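SusD homolog (Bacteroides ovatus, PDB 4F53) probably binds mucin O-glycans at the cell surface, as a SusD/RagB-family outer-membrane lipoprotein built on a TPR-like helical scaffold. Local coordinates at residues L31-L35 with D99-L103; L35-M39 with Y119-V123; E110-L115 with V169-F173. One frame throughout, in Å; residues are numbered along the deposited sequence. Where two conformers were deposited one is given.

Interaction 1 (L31-L35 with D99-L103)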
ATOM      1  N   LEU A  31      20.188 -14.127   4.447  1.00 46.98           N
ATOM      2  CA  LEU A  31      19.130 -13.810   5.412  1.00 44.46           C
ATOM      3  C   LEU A  31      18.668 -12.375   5.248  1.00 47.08           C
ATOM      4  O   LEU A  31      17.461 -12.147   5.206  1.00 46.29           O
ATOM      5  CB  LEU A  31      19.593 -14.076   6.864  1.00 44.84           C
ATOM      6  CG  LEU A  31      20.004 -15.532   7.196  1.00 49.35           C
ATOM      7  CD1 LEU A  31      20.735 -15.618   8.512  1.00 50.35           C
ATOM      8  CD2 LEU A  31      18.824 -16.475   7.188  1.00 48.53           C
ATOM      9  N   ALA A  32      19.618 -11.415   5.124  1.00 43.91           N
ATOM     10  CA  ALA A  32      19.350  -9.980   4.917  1.00 42.49           C
ATOM     11  C   ALA A  32      18.506  -9.767   3.647  1.00 44.08           C
ATOM     12  O   ALA A  32      17.553  -8.984   3.649  1.00 42.44           O
ATOM     13  CB  ALA A  32      20.662  -9.202   4.820  1.00 43.64           C
ATOM     14  N   LEU A  33      18.842 -10.509   2.577  1.00 41.18           N
ATOM     15  CA  LEU A  33      18.150 -10.452   1.303  1.00 39.14           C
ATOM     16  C   LEU A  33      16.698 -10.934   1.414  1.00 39.45           C
ATOM     17  O   LEU A  33      15.839 -10.321   0.786  1.00 38.60           O
ATOM     18  CB  LEU A  33      18.901 -11.272   0.232  1.00 40.05           C
ATOM     19  CG  LEU A  33      20.049 -10.583  -0.498  1.00 44.61           C
ATOM     20  CD1 LEU A  33      20.714 -11.556  -1.453  1.00 44.57           C
ATOM     21  CD2 LEU A  33      19.573  -9.325  -1.249  1.00 44.40           C
ATOM     22  N   ASN A  34      16.423 -12.019   2.182  1.00 36.53           N
ATOM     23  CA  ASN A  34      15.068 -12.541   2.336  0.50 36.33           C
ATOM     24  C   ASN A  34      14.221 -11.526   3.169  1.00 39.87           C
ATOM     25  O   ASN A  34      13.058 -11.285   2.857  1.00 41.38           O
ATOM     26  CB  ASN A  34      15.107 -13.960   2.975  0.50 36.73           C
ATOM     27  CG  ASN A  34      16.000 -15.012   2.295  0.50 54.66           C
ATOM     28  OD1 ASN A  34      16.449 -14.885   1.141  0.50 39.17           O
ATOM     29  ND2 ASN A  34      16.273 -16.109   3.006  0.50 51.12           N
ATOM     30  N   LEU A  35      14.825 -10.935   4.212  1.00 35.98           N
ATOM     31  CA  LEU A  35      14.140  -9.957   5.064  1.00 34.72           C
ATOM     32  C   LEU A  35      13.791  -8.726   4.254  1.00 40.23           C
ATOM     33  O   LEU A  35      12.666  -8.221   4.356  1.00 39.68           O
ATOM     34  CB  LEU A  35      14.980  -9.582   6.299  1.00 34.93           C
ATOM     35  CG  LEU A  35      15.369 -10.740   7.285  1.00 39.65           C
ATOM     36  CD1 LEU A  35      16.080 -10.183   8.488  1.00 39.64           C
ATOM     37  CD2 LEU A  35      14.146 -11.569   7.752  1.00 36.90           C
ATOM     38  N   ASP A  99      14.260 -16.297   9.810  1.00 45.05           N
ATOM     39  CA  ASP A  99      15.474 -15.673   9.263  1.00 44.26           C
ATOM     40  C   ASP A  99      15.957 -14.508  10.126  1.00 48.67           C
ATOM     41  O   ASP A  99      17.168 -14.337  10.305  1.00 48.95           O
ATOM     42  CB  ASP A  99      15.258 -15.208   7.823  1.00 44.29           C
ATOM     43  CG  ASP A  99      15.293 -16.321   6.783  1.00 56.08           C
ATOM     44  OD1 ASP A  99      15.480 -17.498   7.168  1.00 57.75           O
ATOM     45  OD2 ASP A  99      15.156 -16.014   5.580  1.00 60.17           O
ATOM     46  N   TYR A 100      15.014 -13.708  10.658  1.00 43.59           N
ATOM     47  CA  TYR A 100      15.311 -12.570  11.520  1.00 42.81           C
ATOM     48  C   TYR A 100      16.055 -13.043  12.787  1.00 49.73           C
ATOM     49  O   TYR A 100      17.119 -12.503  13.116  1.00 50.83           O
ATOM     50  CB  TYR A 100      14.017 -11.813  11.864  1.00 41.84           C
ATOM     51  CG  TYR A 100      14.152 -10.777  12.951  1.00 42.86           C
ATOM     52  CD1 TYR A 100      14.632  -9.501  12.671  1.00 43.13           C
ATOM     53  CD2 TYR A 100      13.791 -11.067  14.265  1.00 44.69           C
ATOM     54  CE1 TYR A 100      14.746  -8.537  13.670  1.00 43.17           C
ATOM     55  CE2 TYR A 100      13.910 -10.116  15.275  1.00 45.21           C
ATOM     56  CZ  TYR A 100      14.392  -8.854  14.976  1.00 49.78           C
ATOM     57  OH  TYR A 100      14.494  -7.927  15.984  1.00 48.21           O
ATOM     58  N   PHE A 101      15.524 -14.063  13.465  1.00 47.00           N
ATOM     59  CA  PHE A 101      16.162 -14.595  14.677  1.00 49.27           C
ATOM     60  C   PHE A 101      17.514 -15.235  14.349  1.00 56.99           C
ATOM     61  O   PHE A 101      18.460 -15.086  15.121  1.00 59.62           O
ATOM     62  CB  PHE A 101      15.237 -15.608  15.381  1.00 51.35           C
ATOM     63  CG  PHE A 101      13.988 -14.988  15.968  1.00 51.50           C
ATOM     64  CD1 PHE A 101      14.071 -13.924  16.863  1.00 53.36           C
ATOM     65  CD2 PHE A 101      12.732 -15.522  15.692  1.00 53.06           C
ATOM     66  CE1 PHE A 101      12.919 -13.361  17.415  1.00 53.91           C
ATOM     67  CE2 PHE A 101      11.578 -14.957  16.250  1.00 55.40           C
ATOM     68  CZ  PHE A 101      11.679 -13.877  17.098  1.00 52.67           C
ATOM     69  N   ASN A 102      17.618 -15.889  13.181  1.00 53.59           N
ATOM     70  CA  ASN A 102      18.845 -16.532  12.740  1.00 54.64           C
ATOM     71  C   ASN A 102      19.942 -15.488  12.479  1.00 59.38           C
ATOM     72  O   ASN A 102      21.054 -15.674  12.981  1.00 62.15           O
ATOM     73  CB  ASN A 102      18.588 -17.405  11.518  1.00 52.62           C
ATOM     74  CG  ASN A 102      19.705 -18.355  11.181  1.00 62.88           C
ATOM     75  OD1 ASN A 102      20.654 -18.566  11.950  1.00 56.08           O
ATOM     76  ND2 ASN A 102      19.623 -18.938  10.004  1.00 54.84           N
ATOM     77  N   LEU A 103      19.623 -14.396  11.742  1.00 54.00           N
ATOM     78  CA  LEU A 103      20.548 -13.290  11.437  0.50 54.04           C
ATOM     79  C   LEU A 103      21.115 -12.672  12.720  1.00 59.90           C
ATOM     80  O   LEU A 103      22.300 -12.341  12.753  1.00 62.18           O
ATOM     81  CB  LEU A 103      19.854 -12.198  10.588  0.50 51.89           C
ATOM     82  CG  LEU A 103      20.746 -11.075  10.016  0.50 55.88           C
ATOM     83  CD1 LEU A 103      20.242 -10.612   8.681  0.50 54.02           C
ATOM     84  CD2 LEU A 103      20.826  -9.881  10.959  0.50 59.01           C
TER

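Interaction 2 (L35-M39 with Y119-V123)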
ATOM      1  N   LEU A  35      14.825 -10.935   4.212  1.00 35.98           N
ATOM      2  CA  LEU A  35      14.140  -9.957   5.064  1.00 34.72           C
ATOM      3  C   LEU A  35      13.791  -8.726   4.254  1.00 40.23           C
ATOM      4  O   LEU A  35      12.666  -8.221   4.356  1.00 39.68           O
ATOM      5  CB  LEU A  35      14.980  -9.582   6.299  1.00 34.93           C
ATOM      6  CG  LEU A  35      15.369 -10.740   7.285  1.00 39.65           C
ATOM      7  CD1 LEU A  35      16.080 -10.183   8.488  1.00 39.64           C
ATOM      8  CD2 LEU A  35      14.146 -11.569   7.752  1.00 36.90           C
ATOM      9  N   GLN A  36      14.727  -8.281   3.390  1.00 37.74           N
ATOM     10  CA  GLN A  36      14.514  -7.109   2.525  1.00 36.31           C
ATOM     11  C   GLN A  36      13.335  -7.337   1.559  1.00 40.10           C
ATOM     12  O   GLN A  36      12.517  -6.443   1.338  1.00 39.05           O
ATOM     13  CB  GLN A  36      15.790  -6.806   1.742  1.00 36.78           C
ATOM     14  CG  GLN A  36      15.714  -5.534   0.948  1.00 30.29           C
ATOM     15  CD  GLN A  36      16.935  -5.302   0.118  1.00 38.48           C
ATOM     16  OE1 GLN A  36      17.175  -5.972  -0.893  1.00 36.24           O
ATOM     17  NE2 GLN A  36      17.730  -4.336   0.528  1.00 33.70           N
ATOM     18  N   ASP A  37      13.251  -8.543   1.006  1.00 37.37           N
ATOM     19  CA  ASP A  37      12.232  -8.900   0.036  1.00 35.98           C
ATOM     20  C   ASP A  37      10.800  -8.779   0.586  1.00 36.18           C
ATOM     21  O   ASP A  37       9.902  -8.369  -0.149  1.00 36.10           O
ATOM     22  CB  ASP A  37      12.492 -10.339  -0.439  1.00 38.85           C
ATOM     23  CG  ASP A  37      11.393 -10.912  -1.327  1.00 47.18           C
ATOM     24  OD1 ASP A  37      10.981 -10.224  -2.279  1.00 45.17           O
ATOM     25  OD2 ASP A  37      10.903 -12.007  -1.020  1.00 56.91           O
ATOM     26  N   LEU A  38      10.591  -9.131   1.856  1.00 30.80           N
ATOM     27  CA  LEU A  38       9.261  -9.200   2.477  1.00 29.70           C
ATOM     28  C   LEU A  38       8.587  -7.838   2.690  1.00 33.41           C
ATOM     29  O   LEU A  38       7.386  -7.813   3.016  1.00 33.60           O
ATOM     30  CB  LEU A  38       9.294 -10.029   3.785  1.00 30.21           C
ATOM     31  CG  LEU A  38       9.566 -11.527   3.518  1.00 34.00           C
ATOM     32  CD1 LEU A  38      10.059 -12.244   4.771  1.00 34.46           C
ATOM     33  CD2 LEU A  38       8.353 -12.226   2.851  1.00 32.45           C
HETATM   34  N   MSE A  39       9.294  -6.715   2.426  1.00 26.85           N
HETATM   35  CA  MSE A  39       8.647  -5.387   2.511  1.00 25.74           C
HETATM   36  C   MSE A  39       7.564  -5.228   1.427  1.00 31.67           C
HETATM   37  O   MSE A  39       6.575  -4.524   1.616  1.00 30.70           O
HETATM   38  CB  MSE A  39       9.692  -4.260   2.357  1.00 26.38           C
HETATM   39  CG  MSE A  39      10.764  -4.303   3.461  1.00 32.20           C
HETATM   40 SE   MSE A  39      11.727  -2.616   3.559  0.75 36.99          SE
HETATM   41  CE  MSE A  39      12.807  -2.823   2.068  1.00 33.37           C
ATOM     42  N   TYR A 119      13.770  -3.573   8.243  1.00 32.87           N
ATOM     43  CA  TYR A 119      12.917  -4.445   7.431  1.00 31.59           C
ATOM     44  C   TYR A 119      11.768  -4.958   8.268  1.00 36.71           C
ATOM     45  O   TYR A 119      10.636  -4.919   7.804  1.00 37.10           O
ATOM     46  CB  TYR A 119      13.725  -5.616   6.821  1.00 33.32           C
ATOM     47  CG  TYR A 119      14.908  -5.190   5.970  1.00 33.01           C
ATOM     48  CD1 TYR A 119      14.901  -3.972   5.281  1.00 33.35           C
ATOM     49  CD2 TYR A 119      16.021  -6.016   5.828  1.00 33.51           C
ATOM     50  CE1 TYR A 119      15.976  -3.589   4.479  1.00 32.32           C
ATOM     51  CE2 TYR A 119      17.112  -5.630   5.046  1.00 33.62           C
ATOM     52  CZ  TYR A 119      17.074  -4.430   4.359  1.00 38.19           C
ATOM     53  OH  TYR A 119      18.152  -4.060   3.599  1.00 40.78           O
ATOM     54  N   ARG A 120      12.046  -5.362   9.526  1.00 33.63           N
ATOM     55  CA  ARG A 120      11.042  -5.800  10.505  1.00 33.24           C
ATOM     56  C   ARG A 120       9.969  -4.728  10.725  1.00 36.33           C
ATOM     57  O   ARG A 120       8.790  -5.047  10.692  1.00 34.34           O
ATOM     58  CB  ARG A 120      11.713  -6.131  11.841  1.00 31.11           C
ATOM     59  CG  ARG A 120      10.793  -6.859  12.775  1.00 26.42           C
ATOM     60  CD  ARG A 120      11.397  -6.861  14.150  1.00 35.90           C
ATOM     61  NE  ARG A 120      10.505  -7.522  15.094  1.00 44.03           N
ATOM     62  CZ  ARG A 120      10.533  -7.329  16.402  1.00 57.91           C
ATOM     63  NH1 ARG A 120      11.407  -6.485  16.935  1.00 48.17           N
ATOM     64  NH2 ARG A 120       9.683  -7.970  17.188  1.00 47.17           N
ATOM     65  N   ILE A 121      10.387  -3.454  10.933  1.00 33.04           N
ATOM     66  CA  ILE A 121       9.467  -2.333  11.110  1.00 31.11           C
ATOM     67  C   ILE A 121       8.543  -2.190   9.871  1.00 34.40           C
ATOM     68  O   ILE A 121       7.334  -2.209  10.045  1.00 34.04           O
ATOM     69  CB  ILE A 121      10.224  -1.023  11.449  1.00 31.85           C
ATOM     70  CG1 ILE A 121      10.866  -1.153  12.844  1.00 32.95           C
ATOM     71  CG2 ILE A 121       9.261   0.183  11.389  1.00 29.36           C
ATOM     72  CD1 ILE A 121      11.879  -0.088  13.236  1.00 29.21           C
ATOM     73  N   VAL A 122       9.101  -2.133   8.645  1.00 31.04           N
ATOM     74  CA  VAL A 122       8.330  -1.974   7.394  1.00 29.10           C
ATOM     75  C   VAL A 122       7.352  -3.160   7.193  1.00 35.10           C
ATOM     76  O   VAL A 122       6.191  -2.932   6.842  1.00 34.18           O
ATOM     77  CB  VAL A 122       9.258  -1.794   6.140  1.00 30.21           C
ATOM     78  CG1 VAL A 122       8.448  -1.624   4.851  1.00 28.17           C
ATOM     79  CG2 VAL A 122      10.226  -0.628   6.317  1.00 28.72           C
ATOM     80  N   VAL A 123       7.817  -4.411   7.421  1.00 32.85           N
ATOM     81  CA  VAL A 123       7.013  -5.622   7.220  1.00 32.97           C
ATOM     82  C   VAL A 123       5.886  -5.674   8.247  1.00 38.33           C
ATOM     83  O   VAL A 123       4.727  -5.853   7.884  1.00 38.90           O
ATOM     84  CB  VAL A 123       7.876  -6.914   7.248  1.00 37.27           C
ATOM     85  CG1 VAL A 123       7.001  -8.168   7.217  1.00 37.43           C
ATOM     86  CG2 VAL A 123       8.853  -6.922   6.085  1.00 36.57           C
TER

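Interaction 3 (E110-L115 with V169-F173)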
ATOM      1  N   GLU A 110      26.515  -4.055  13.729  1.00 57.98           N
ATOM      2  CA  GLU A 110      25.556  -3.007  14.039  1.00 55.31           C
ATOM      3  C   GLU A 110      24.766  -2.546  12.801  1.00 54.70           C
ATOM      4  O   GLU A 110      23.572  -2.274  12.915  1.00 52.38           O
ATOM      5  CB  GLU A 110      26.308  -1.824  14.661  1.00 57.71           C
ATOM      6  CG  GLU A 110      25.434  -0.831  15.411  1.00 71.18           C
ATOM      7  CD  GLU A 110      26.161   0.370  15.995  1.00 92.50           C
ATOM      8  OE1 GLU A 110      27.294   0.669  15.547  1.00 80.62           O
ATOM      9  OE2 GLU A 110      25.583   1.024  16.894  1.00 86.47           O
ATOM     10  N   LEU A 111      25.420  -2.469  11.636  1.00 49.67           N
ATOM     11  CA  LEU A 111      24.774  -2.023  10.416  1.00 46.97           C
ATOM     12  C   LEU A 111      23.753  -3.065   9.916  1.00 53.58           C
ATOM     13  O   LEU A 111      22.626  -2.694   9.554  1.00 52.53           O
ATOM     14  CB  LEU A 111      25.829  -1.703   9.338  1.00 46.83           C
ATOM     15  CG  LEU A 111      25.306  -1.243   7.958  1.00 50.11           C
ATOM     16  CD1 LEU A 111      24.466   0.023   8.060  1.00 48.06           C
ATOM     17  CD2 LEU A 111      26.439  -0.989   7.012  1.00 53.75           C
ATOM     18  N   PHE A 112      24.133  -4.359   9.923  1.00 51.24           N
ATOM     19  CA  PHE A 112      23.275  -5.444   9.451  1.00 50.20           C
ATOM     20  C   PHE A 112      22.110  -5.704  10.406  1.00 49.46           C
ATOM     21  O   PHE A 112      21.023  -6.052   9.959  1.00 47.31           O
ATOM     22  CB  PHE A 112      24.103  -6.715   9.210  1.00 54.05           C
ATOM     23  CG  PHE A 112      24.562  -6.821   7.775  1.00 57.35           C
ATOM     24  CD1 PHE A 112      25.656  -6.085   7.319  1.00 63.10           C
ATOM     25  CD2 PHE A 112      23.872  -7.617   6.858  1.00 60.66           C
ATOM     26  CE1 PHE A 112      26.056  -6.151   5.972  1.00 65.10           C
ATOM     27  CE2 PHE A 112      24.283  -7.699   5.517  1.00 63.79           C
ATOM     28  CZ  PHE A 112      25.366  -6.962   5.080  1.00 62.98           C
ATOM     29  N   LEU A 113      22.322  -5.499  11.704  1.00 46.03           N
ATOM     30  CA  LEU A 113      21.272  -5.679  12.711  1.00 44.42           C
ATOM     31  C   LEU A 113      20.280  -4.516  12.645  1.00 46.42           C
ATOM     32  O   LEU A 113      19.082  -4.728  12.855  1.00 45.16           O
ATOM     33  CB  LEU A 113      21.873  -5.814  14.119  1.00 45.39           C
ATOM     34  CG  LEU A 113      22.753  -7.028  14.340  1.00 49.78           C
ATOM     35  CD1 LEU A 113      23.657  -6.814  15.536  1.00 52.13           C
ATOM     36  CD2 LEU A 113      21.933  -8.328  14.411  1.00 47.27           C
ATOM     37  N   SER A 114      20.774  -3.307  12.290  1.00 41.20           N
ATOM     38  CA  SER A 114      19.944  -2.116  12.134  1.00 39.57           C
ATOM     39  C   SER A 114      19.072  -2.231  10.889  1.00 40.60           C
ATOM     40  O   SER A 114      17.891  -1.896  10.932  1.00 36.38           O
ATOM     41  CB  SER A 114      20.808  -0.863  12.089  1.00 43.00           C
ATOM     42  OG  SER A 114      21.280  -0.613  13.403  1.00 50.46           O
ATOM     43  N   LEU A 115      19.645  -2.754   9.794  1.00 40.09           N
ATOM     44  CA  LEU A 115      18.902  -2.979   8.558  1.00 39.45           C
ATOM     45  C   LEU A 115      17.847  -4.085   8.754  1.00 41.97           C
ATOM     46  O   LEU A 115      16.720  -3.923   8.314  1.00 40.02           O
ATOM     47  CB  LEU A 115      19.856  -3.345   7.429  1.00 40.35           C
ATOM     48  CG  LEU A 115      20.650  -2.203   6.835  1.00 45.49           C
ATOM     49  CD1 LEU A 115      21.745  -2.751   5.973  1.00 47.33           C
ATOM     50  CD2 LEU A 115      19.759  -1.259   6.040  1.00 45.08           C
ATOM     51  N   VAL A 169      22.374   4.968  13.809  1.00 41.82           N
ATOM     52  CA  VAL A 169      23.347   3.994  13.300  1.00 42.47           C
ATOM     53  C   VAL A 169      23.649   4.270  11.802  1.00 46.45           C
ATOM     54  O   VAL A 169      24.812   4.359  11.434  1.00 48.30           O
ATOM     55  CB  VAL A 169      22.890   2.530  13.544  1.00 44.99           C
ATOM     56  CG1 VAL A 169      23.769   1.532  12.789  1.00 45.02           C
ATOM     57  CG2 VAL A 169      22.877   2.210  15.037  1.00 45.51           C
ATOM     58  N   LEU A 170      22.627   4.466  10.977  1.00 41.49           N
ATOM     59  CA  LEU A 170      22.827   4.700   9.542  1.00 41.07           C
ATOM     60  C   LEU A 170      23.563   6.028   9.258  1.00 49.27           C
ATOM     61  O   LEU A 170      24.335   6.095   8.289  1.00 50.44           O
ATOM     62  CB  LEU A 170      21.505   4.658   8.791  1.00 38.60           C
ATOM     63  CG  LEU A 170      20.774   3.311   8.757  1.00 42.22           C
ATOM     64  CD1 LEU A 170      19.428   3.457   8.097  1.00 39.71           C
ATOM     65  CD2 LEU A 170      21.602   2.230   8.071  1.00 43.88           C
ATOM     66  N   GLY A 171      23.308   7.042  10.102  1.00 45.17           N
ATOM     67  CA  GLY A 171      23.939   8.358  10.050  1.00 45.79           C
ATOM     68  C   GLY A 171      25.436   8.317  10.298  1.00 53.37           C
ATOM     69  O   GLY A 171      26.187   8.948   9.550  1.00 53.98           O
ATOM     70  N   LYS A 172      25.881   7.547  11.337  1.00 53.07           N
ATOM     71  CA  LYS A 172      27.298   7.463  11.673  0.50 55.88           C
ATOM     72  C   LYS A 172      28.093   6.703  10.601  1.00 62.22           C
ATOM     73  O   LYS A 172      29.266   7.013  10.425  1.00 62.90           O
ATOM     74  CB  LYS A 172      27.548   6.909  13.090  0.50 60.18           C
ATOM     75  CG  LYS A 172      27.298   5.428  13.316  0.50 74.06           C
ATOM     76  CD  LYS A 172      27.506   5.100  14.785  0.50 81.69           C
ATOM     77  CE  LYS A 172      27.947   3.682  15.013  0.50 90.33           C
ATOM     78  NZ  LYS A 172      29.351   3.448  14.581  0.50 98.10           N
ATOM     79  N   PHE A 173      27.467   5.775   9.842  1.00 61.44           N
ATOM     80  CA  PHE A 173      28.156   5.089   8.735  1.00 62.56           C
ATOM     81  C   PHE A 173      28.313   6.044   7.544  1.00 71.32           C
ATOM     82  O   PHE A 173      29.184   5.839   6.711  1.00 73.30           O
ATOM     83  CB  PHE A 173      27.467   3.777   8.334  1.00 62.58           C
ATOM     84  CG  PHE A 173      27.749   2.708   9.359  1.00 64.74           C
ATOM     85  CD1 PHE A 173      28.941   1.996   9.335  1.00 69.28           C
ATOM     86  CD2 PHE A 173      26.868   2.476  10.403  1.00 65.97           C
ATOM     87  CE1 PHE A 173      29.231   1.059  10.325  1.00 71.21           C
ATOM     88  CE2 PHE A 173      27.166   1.545  11.397  1.00 69.99           C
ATOM     89  CZ  PHE A 173      28.342   0.840  11.350  1.00 69.85           C
TER

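Interaction 1 (L31-L35 with D99-L103)
Leu31 of helix 25-37 packs onto Asp99, Asn102 and Leu103 of helix 82-106, in an obliquely antiparallel helix pair of the TPR-like fold of this SusD homolog. The short segments run at 146° to each other, and their axes approach to 9.5 Å. Side chains of both helices, Leu31 and Leu35 from one and Asp99 and Leu103 from the other, fill the space between the axes.

Leu31 can be followed outward. Its CB lies 4.0 Å from Leu103 CD1, a distance that holds for one of two modelled Leu103 conformers. With CG set beside the backbone N (chi1 -60°), the two methyls fork over the partner helix. CD1 meets its backbone, 3.6 Å from Leu103 N, and also leans on the Asn102 amide, whose OD1 is bonded to Gln106. CD2 takes the other branch and lies 3.5 Å from Asp99 OD1, so a methyl packs beside the carboxylate.

Asp99 may also be held at its other oxygen. In the given Asn34 conformer, ND2 donates to Asp99 OD2 over 2.8 Å, nearly straight at 168°, on the syn side but tilted out of the carboxylate plane; the bond is doubtful because Asn34 has a second conformer.

One turn on from Leu31, Leu35 uses both methyls as well: CD1 sits near the plane of the Tyr100 ring, at its edge, and CD2 rests 3.8 Å from Asp99 CB and 3.7 Å from Tyr100 N.

Interaction 2 (L35-M39 with Y119-V123)
Gln36 lays its CA and the start of its side chain over one face of the Tyr119 ring, where the last turn of helix 25-37 meets helix 110-131. The Gln36 CA is 3.8 Å from the Tyr119 ring centroid and only 11° off the ring normal, a CH-pi contact over the middle of that face. The side chain then follows the ring outward: CB packs 3.7 Å from Tyr119 CE2, and CG reaches the CZ end. Because CG is trans to the backbone N (chi1 -174°) and the chain stays extended, the amide arrives beside the phenol oxygen. There Gln36 NE2 donates to Tyr119 OH at 3.1 Å, a weak bond bent to 132°, with amide and ring planes far from coplanar.

Selenomethionine Met39 approaches the same ring obliquely, its SE 3.9 Å from Tyr119 CD1, in a Met-aromatic contact. The same selenium also sits 3.7 Å from Val122 CG1. Next along the helix, the CG2 methyl of Val123 packs against the end of the segment 35-39, 3.5 Å from Leu38 O, while Leu35 CB packs on Tyr119 CD2.

Further out, the Gln36 amide is positioned by other residues: NE2 has its stronger partner in Asp183, and OE1 accepts from the backbone N of Arg184. On helix 190-207, Trp193 touches Gln36 and Phe196 touches Met39, adding a third helix to this buried contact.

The chemistry suggests that apolar and ring-face packing contributes more than the weak, bent amide-to-phenol bond, which mainly gives a buried hydroxyl a polar neighbour.

Interaction 3 (E110-L115 with V169-F173)
The Phe173 ring receives Leu111 CB over one face, 4.2 Å from the centroid and 19° off the normal, a CH-pi contact offset toward the rim near CE2 and CZ. In the ring plane, at the edge, lies the carbonyl carbon of Val169 from its own helix. The second flat group, the Glu110 carboxylate, crosses the outer side of the contact. Its OE2 touches Val169 CG2 at 3.5 Å. OE1 faces Lys172 in a loose salt bridge, 3.6 Å to NZ, which rests on one of two Lys172 conformers and is therefore doubtful.

Deeper in, Leu111 CG stands opposite its backbone N (chi1 179°), which carries CD1 to 3.6 Å from Leu170 CD2 and leaves CB over the ring. Val169 CG1 presses against Ser114 OG at 3.3 Å. That hydroxyl turns back to its own helix and donates to Glu110 O over 2.9 Å. The backbone N of Ser114 reaches the same oxygen from the opposite face of the carbonyl plane, so two donors grip it.

Thr190 of helix 190-207 touches Leu111, Leu170 and Phe173. With the segments at 139°, this is an obliquely antiparallel packing of consecutive helices, 110-131 and 152-173, consistent with the TPR-like helical layers of the SusD family.

Helix 25-37 carries both interaction 1 and interaction 2, which share Leu35 and lead to helices 82-106 and 110-131. Interaction 3 continues along helix 110-131 to helix 152-173, so four helices are joined in turn. All seven touching residues of interaction 2 are buried, and its contact is chiefly ring-face and selenium packing. Interaction 1 is mostly buried but has a doubtful amide-carboxylate bond at its margin; interaction 3, farthest from the chain centre, is partly buried and has a long, doubtful ion pair outside its apolar side chains. Direct packing of Leu103 on Leu113 and of Ala32 on Phe112 ties interactions 1 and 3.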